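Local atomic coordinates of putative aminopeptidase (Leishmania major, PDB entry 5NTH), a protein that probably acts as a manganese-dependent leucyl aminopeptidase of the M17 family, removing amino-terminal residues from peptides, and is bound here to the inhibitor actinonin. Residues 64-68 against 69-73; 57-60 against 61-64. All blocks are in the same frame, centred on the assembly; numbering follows the deposited sequence.

Interaction 1: residues 64-68 against 69-73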
loop_
_atom_site.group_PDB
_atom_site.type_symbol
_atom_site.label_atom_id
_atom_site.label_comp_id
_atom_site.label_asym_id
_atom_site.label_seq_id
_atom_site.Cartn_x
_atom_site.Cartn_y
_atom_site.Cartn_z
ATOM N N VAL A 64 -26.619 -28.732 45.966
ATOM C CA VAL A 64 -25.196 -28.577 45.767
ATOM C C VAL A 64 -24.688 -27.959 47.066
ATOM O O VAL A 64 -25.347 -27.139 47.697
ATOM C CB VAL A 64 -24.819 -27.747 44.515
ATOM C CG1 VAL A 64 -25.515 -28.272 43.261
ATOM C CG2 VAL A 64 -25.133 -26.275 44.703
ATOM N N LEU A 65 -23.496 -28.374 47.434
ATOM C CA LEU A 65 -22.978 -28.176 48.748
ATOM C C LEU A 65 -22.554 -26.735 49.046
ATOM O O LEU A 65 -22.201 -26.401 50.183
ATOM C CB LEU A 65 -21.782 -29.106 48.893
ATOM C CG LEU A 65 -21.267 -29.341 50.305
ATOM C CD1 LEU A 65 -22.395 -29.863 51.208
ATOM C CD2 LEU A 65 -20.088 -30.316 50.262
ATOM N N PHE A 66 -22.590 -25.864 48.044
ATOM C CA PHE A 66 -22.265 -24.456 48.232
ATOM C C PHE A 66 -23.548 -23.628 48.150
ATOM O O PHE A 66 -23.497 -22.403 48.006
ATOM C CB PHE A 66 -21.210 -23.999 47.195
ATOM C CG PHE A 66 -21.674 -24.094 45.787
ATOM C CD1 PHE A 66 -22.514 -23.131 45.248
ATOM C CD2 PHE A 66 -21.332 -25.176 45.015
ATOM C CE1 PHE A 66 -22.996 -23.239 43.955
ATOM C CE2 PHE A 66 -21.805 -25.293 43.719
ATOM C CZ PHE A 66 -22.635 -24.321 43.180
ATOM N N TYR A 67 -24.708 -24.273 48.241
ATOM C CA TYR A 67 -25.956 -23.502 48.206
ATOM C C TYR A 67 -26.003 -22.759 49.496
ATOM O O TYR A 67 -25.574 -23.280 50.519
ATOM C CB TYR A 67 -27.209 -24.346 48.086
ATOM C CG TYR A 67 -28.380 -23.564 47.518
ATOM C CD1 TYR A 67 -28.439 -23.289 46.155
ATOM C CD2 TYR A 67 -29.446 -23.111 48.334
ATOM C CE1 TYR A 67 -29.500 -22.585 45.602
ATOM C CE2 TYR A 67 -30.529 -22.412 47.784
ATOM C CZ TYR A 67 -30.535 -22.149 46.412
ATOM O OH TYR A 67 -31.556 -21.470 45.786
ATOM N N CYS A 68 -26.475 -21.527 49.419
ATOM C CA CYS A 68 -26.617 -20.650 50.579
ATOM C C CYS A 68 -27.366 -19.416 50.078
ATOM O O CYS A 68 -27.637 -19.310 48.875
ATOM C CB CYS A 68 -25.260 -20.296 51.187
ATOM S SG CYS A 68 -24.218 -19.389 50.045
ATOM N N PRO A 69 -27.752 -18.508 50.988
ATOM C CA PRO A 69 -28.638 -17.417 50.549
ATOM C C PRO A 69 -28.026 -16.447 49.523
ATOM O O PRO A 69 -28.738 -16.027 48.614
ATOM C CB PRO A 69 -28.964 -16.692 51.856
ATOM C CG PRO A 69 -28.826 -17.743 52.885
ATOM C CD PRO A 69 -27.612 -18.504 52.453
ATOM N N ALA A 70 -26.741 -16.105 49.658
ATOM C CA ALA A 70 -26.104 -15.183 48.711
ATOM C C ALA A 70 -26.062 -15.823 47.324
ATOM O O ALA A 70 -26.242 -15.145 46.301
ATOM C CB ALA A 70 -24.708 -14.809 49.160
ATOM N N VAL A 71 -25.851 -17.137 47.303
ATOM C CA VAL A 71 -25.817 -17.862 46.049
ATOM C C VAL A 71 -27.203 -17.886 45.470
ATOM O O VAL A 71 -27.378 -17.673 44.297
ATOM C CB VAL A 71 -25.288 -19.284 46.205
ATOM C CG1 VAL A 71 -25.490 -20.054 44.908
ATOM C CG2 VAL A 71 -23.816 -19.242 46.567
ATOM N N ALA A 72 -28.187 -18.137 46.306
ATOM C CA ALA A 72 -29.585 -18.137 45.859
ATOM C C ALA A 72 -29.925 -16.808 45.200
ATOM O O ALA A 72 -30.624 -16.770 44.191
ATOM C CB ALA A 72 -30.505 -18.385 47.044
ATOM N N GLU A 73 -29.399 -15.733 45.774
ATOM C CA GLU A 73 -29.658 -14.398 45.276
ATOM C C GLU A 73 -28.989 -14.176 43.924
ATOM O O GLU A 73 -29.552 -13.533 43.021
ATOM C CB GLU A 73 -29.154 -13.369 46.274
ATOM C CG GLU A 73 -29.410 -11.933 45.861
ATOM C CD GLU A 73 -30.889 -11.567 45.697
ATOM O OE1 GLU A 73 -31.800 -12.243 46.288
ATOM O OE2 GLU A 73 -31.117 -10.553 44.970
#

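Interaction 2: residues 57-60 against 61-64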
loop_
_atom_site.group_PDB
_atom_site.type_symbol
_atom_site.label_atom_id
_atom_site.label_comp_id
_atom_site.label_asym_id
_atom_site.label_seq_id
_atom_site.Cartn_x
_atom_site.Cartn_y
_atom_site.Cartn_z
ATOM N N ARG A 57 -32.098 -22.478 37.472
ATOM C CA ARG A 57 -33.194 -22.059 38.376
ATOM C C ARG A 57 -34.001 -23.209 38.984
ATOM O O ARG A 57 -34.877 -22.989 39.847
ATOM C CB ARG A 57 -34.123 -21.091 37.657
ATOM C CG ARG A 57 -33.586 -19.694 37.759
ATOM C CD ARG A 57 -34.295 -18.750 36.826
ATOM N NE ARG A 57 -33.816 -17.400 37.106
ATOM C CZ ARG A 57 -34.094 -16.319 36.383
ATOM N NH1 ARG A 57 -34.873 -16.392 35.291
ATOM N NH2 ARG A 57 -33.578 -15.148 36.769
ATOM N N ASP A 58 -33.693 -24.418 38.521
ATOM C CA ASP A 58 -34.242 -25.649 39.064
ATOM C C ASP A 58 -33.945 -25.797 40.555
ATOM O O ASP A 58 -32.898 -25.347 41.036
ATOM C CB ASP A 58 -33.656 -26.848 38.315
ATOM C CG ASP A 58 -34.516 -28.082 38.413
ATOM O OD1 ASP A 58 -35.322 -28.221 39.359
ATOM O OD2 ASP A 58 -34.378 -28.933 37.518
ATOM N N ASN A 59 -34.879 -26.447 41.254
ATOM C CA ASN A 59 -34.757 -26.759 42.691
ATOM C C ASN A 59 -33.794 -27.905 42.978
ATOM O O ASN A 59 -33.331 -28.064 44.101
ATOM C CB ASN A 59 -36.117 -27.130 43.286
ATOM C CG ASN A 59 -37.190 -26.094 42.990
ATOM O OD1 ASN A 59 -36.979 -24.890 43.153
ATOM N ND2 ASN A 59 -38.347 -26.560 42.539
ATOM N N SER A 60 -33.540 -28.727 41.969
ATOM C CA SER A 60 -32.449 -29.713 41.989
ATOM C C SER A 60 -31.077 -29.130 42.483
ATOM O O SER A 60 -30.269 -29.859 43.100
ATOM C CB SER A 60 -32.333 -30.345 40.583
ATOM O OG SER A 60 -31.046 -30.863 40.317
ATOM N N LEU A 61 -30.827 -27.838 42.219
ATOM C CA LEU A 61 -29.561 -27.191 42.611
ATOM C C LEU A 61 -29.405 -26.879 44.074
ATOM O O LEU A 61 -28.277 -26.738 44.528
ATOM C CB LEU A 61 -29.305 -25.907 41.816
ATOM C CG LEU A 61 -28.224 -25.996 40.732
ATOM C CD1 LEU A 61 -28.439 -27.181 39.812
ATOM C CD2 LEU A 61 -28.221 -24.713 39.929
ATOM N N LYS A 62 -30.497 -26.808 44.827
ATOM C CA LYS A 62 -30.407 -26.503 46.270
ATOM C C LYS A 62 -29.597 -27.550 47.072
ATOM O O LYS A 62 -29.189 -27.305 48.205
ATOM C CB LYS A 62 -31.811 -26.293 46.871
ATOM C CG LYS A 62 -32.656 -25.297 46.064
ATOM C CD LYS A 62 -33.985 -24.872 46.695
ATOM C CE LYS A 62 -34.966 -24.418 45.603
ATOM N NZ LYS A 62 -35.652 -23.124 45.872
ATOM N N SER A 63 -29.356 -28.699 46.456
ATOM C CA SER A 63 -28.545 -29.784 47.010
ATOM C C SER A 63 -27.065 -29.509 46.952
ATOM O O SER A 63 -26.316 -30.053 47.748
ATOM C CB SER A 63 -28.746 -31.082 46.200
ATOM O OG SER A 63 -30.077 -31.173 45.745
ATOM N N VAL A 64 -26.619 -28.732 45.966
ATOM C CA VAL A 64 -25.196 -28.577 45.767
ATOM C C VAL A 64 -24.688 -27.959 47.066
ATOM O O VAL A 64 -25.347 -27.139 47.697
ATOM C CB VAL A 64 -24.819 -27.747 44.515
ATOM C CG1 VAL A 64 -25.515 -28.272 43.261
ATOM C CG2 VAL A 64 -25.133 -26.275 44.703
#

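Interaction 1: residues 64-68 against 69-73
Val71, in the first turn of helix 69-77, turns its side chain back onto the loop that leads into the helix. Its CG2 methyl lies 3.5 Å from Cys68 SG and equally close to the backbone O of Phe66, while CG1 meets the rim of the Phe66 ring near the ring plane, 4.2 Å from CE1. With CG1 anti to the backbone N (chi1 171°), the two methyls are divided between the aromatic edge and the sulfur. This is the tightly packed part of the contact, and both Phe66 and Val71 are buried. Cys68 occupies the N-cap position, and its carbonyl starts the helical bonding: Ala72 N donates to Cys68 O at 2.9 Å, with an N-H...O angle of 160°. The other flank is more open to solvent, with Tyr67 and Ala72 both partly exposed. There Tyr67 reaches along the start of the helix, its OH 3.5 Å from Ala72 CB, the methyl approaching the ring obliquely. A type I turn from Val64 to Tyr67 precedes the cap, and Val64 CG2 covers part of one Phe66 face. Phe66 packs edge-to-face with Tyr140 of strand 137-142, Cys68 and Ala70 touch Ala88 of strand 83-88, and Tyr96 of a second subunit lies against Pro69, Ala70 and Glu73, placing the start of helix 69-77 between the N-terminal domain sheet and the second subunit.

Interaction 2: residues 57-60 against 61-64
The backbone turns through three i to i+3 bonds, Lys62 N to Asn59 O, Val64 N to Leu61 O and a weak one from Leu61 N to Asp58 O at 3.4 Å. Residues 61-63 have helical backbone angles without regular helical bonding, and an Asx turn at Asp58 introduces them: Asp58 OD1 accepts from Ser60 N at 3.2 Å, nearly straight at the hydrogen (171°), although the donor stands well above the carboxylate plane. The bond ties the carboxylate back to the chain two residues on. Lys62 N meets Asn59 O at 3.2 Å, likewise from above the carbonyl plane. On this side of the turn, Asn59 and Lys62 run side by side and point the same way. Both have CG anti to their own carbonyl carbon (chi1 -52° and -50°), which sets the two chains alongside one another. Lys62 CG passes 3.5 Å from Asn59 O, and farther out CE lies 3.2 Å from Asn59 OD1, a methylene against the amide oxygen. Leu61 instead is buried; its CB also packs 3.7 Å from Asp58 O, beside the weak backbone bond. The polar side chains of this stretch are otherwise largely at the surface, in the loop that links helix 53-57 to helix 69-77. At the last turn, Ser63 OG donates to Ser60 O at 3.0 Å, approaching from above the carbonyl plane.

Along the chain interaction 2 comes first, and interaction 1 begins on the residue where it ends, Val64. Together they trace the connection from helix 53-57 into helix 69-77 within the N-terminal M17 domain, with centres about 9 Å apart. Tyr67 joins them: its CB packs 3.6 Å from Lys62 O, and its CD1 lies 3.8 Å from Leu61 O, so the ring that flanks the helix start also leans on the preceding helical turn. The centres lie about 37 Å (interaction 1) and 35 Å (interaction 2) from the centre of the chain, away from the manganese and actinonin sites. Of the two, only interaction 1 touches another subunit of the hexameric assembly.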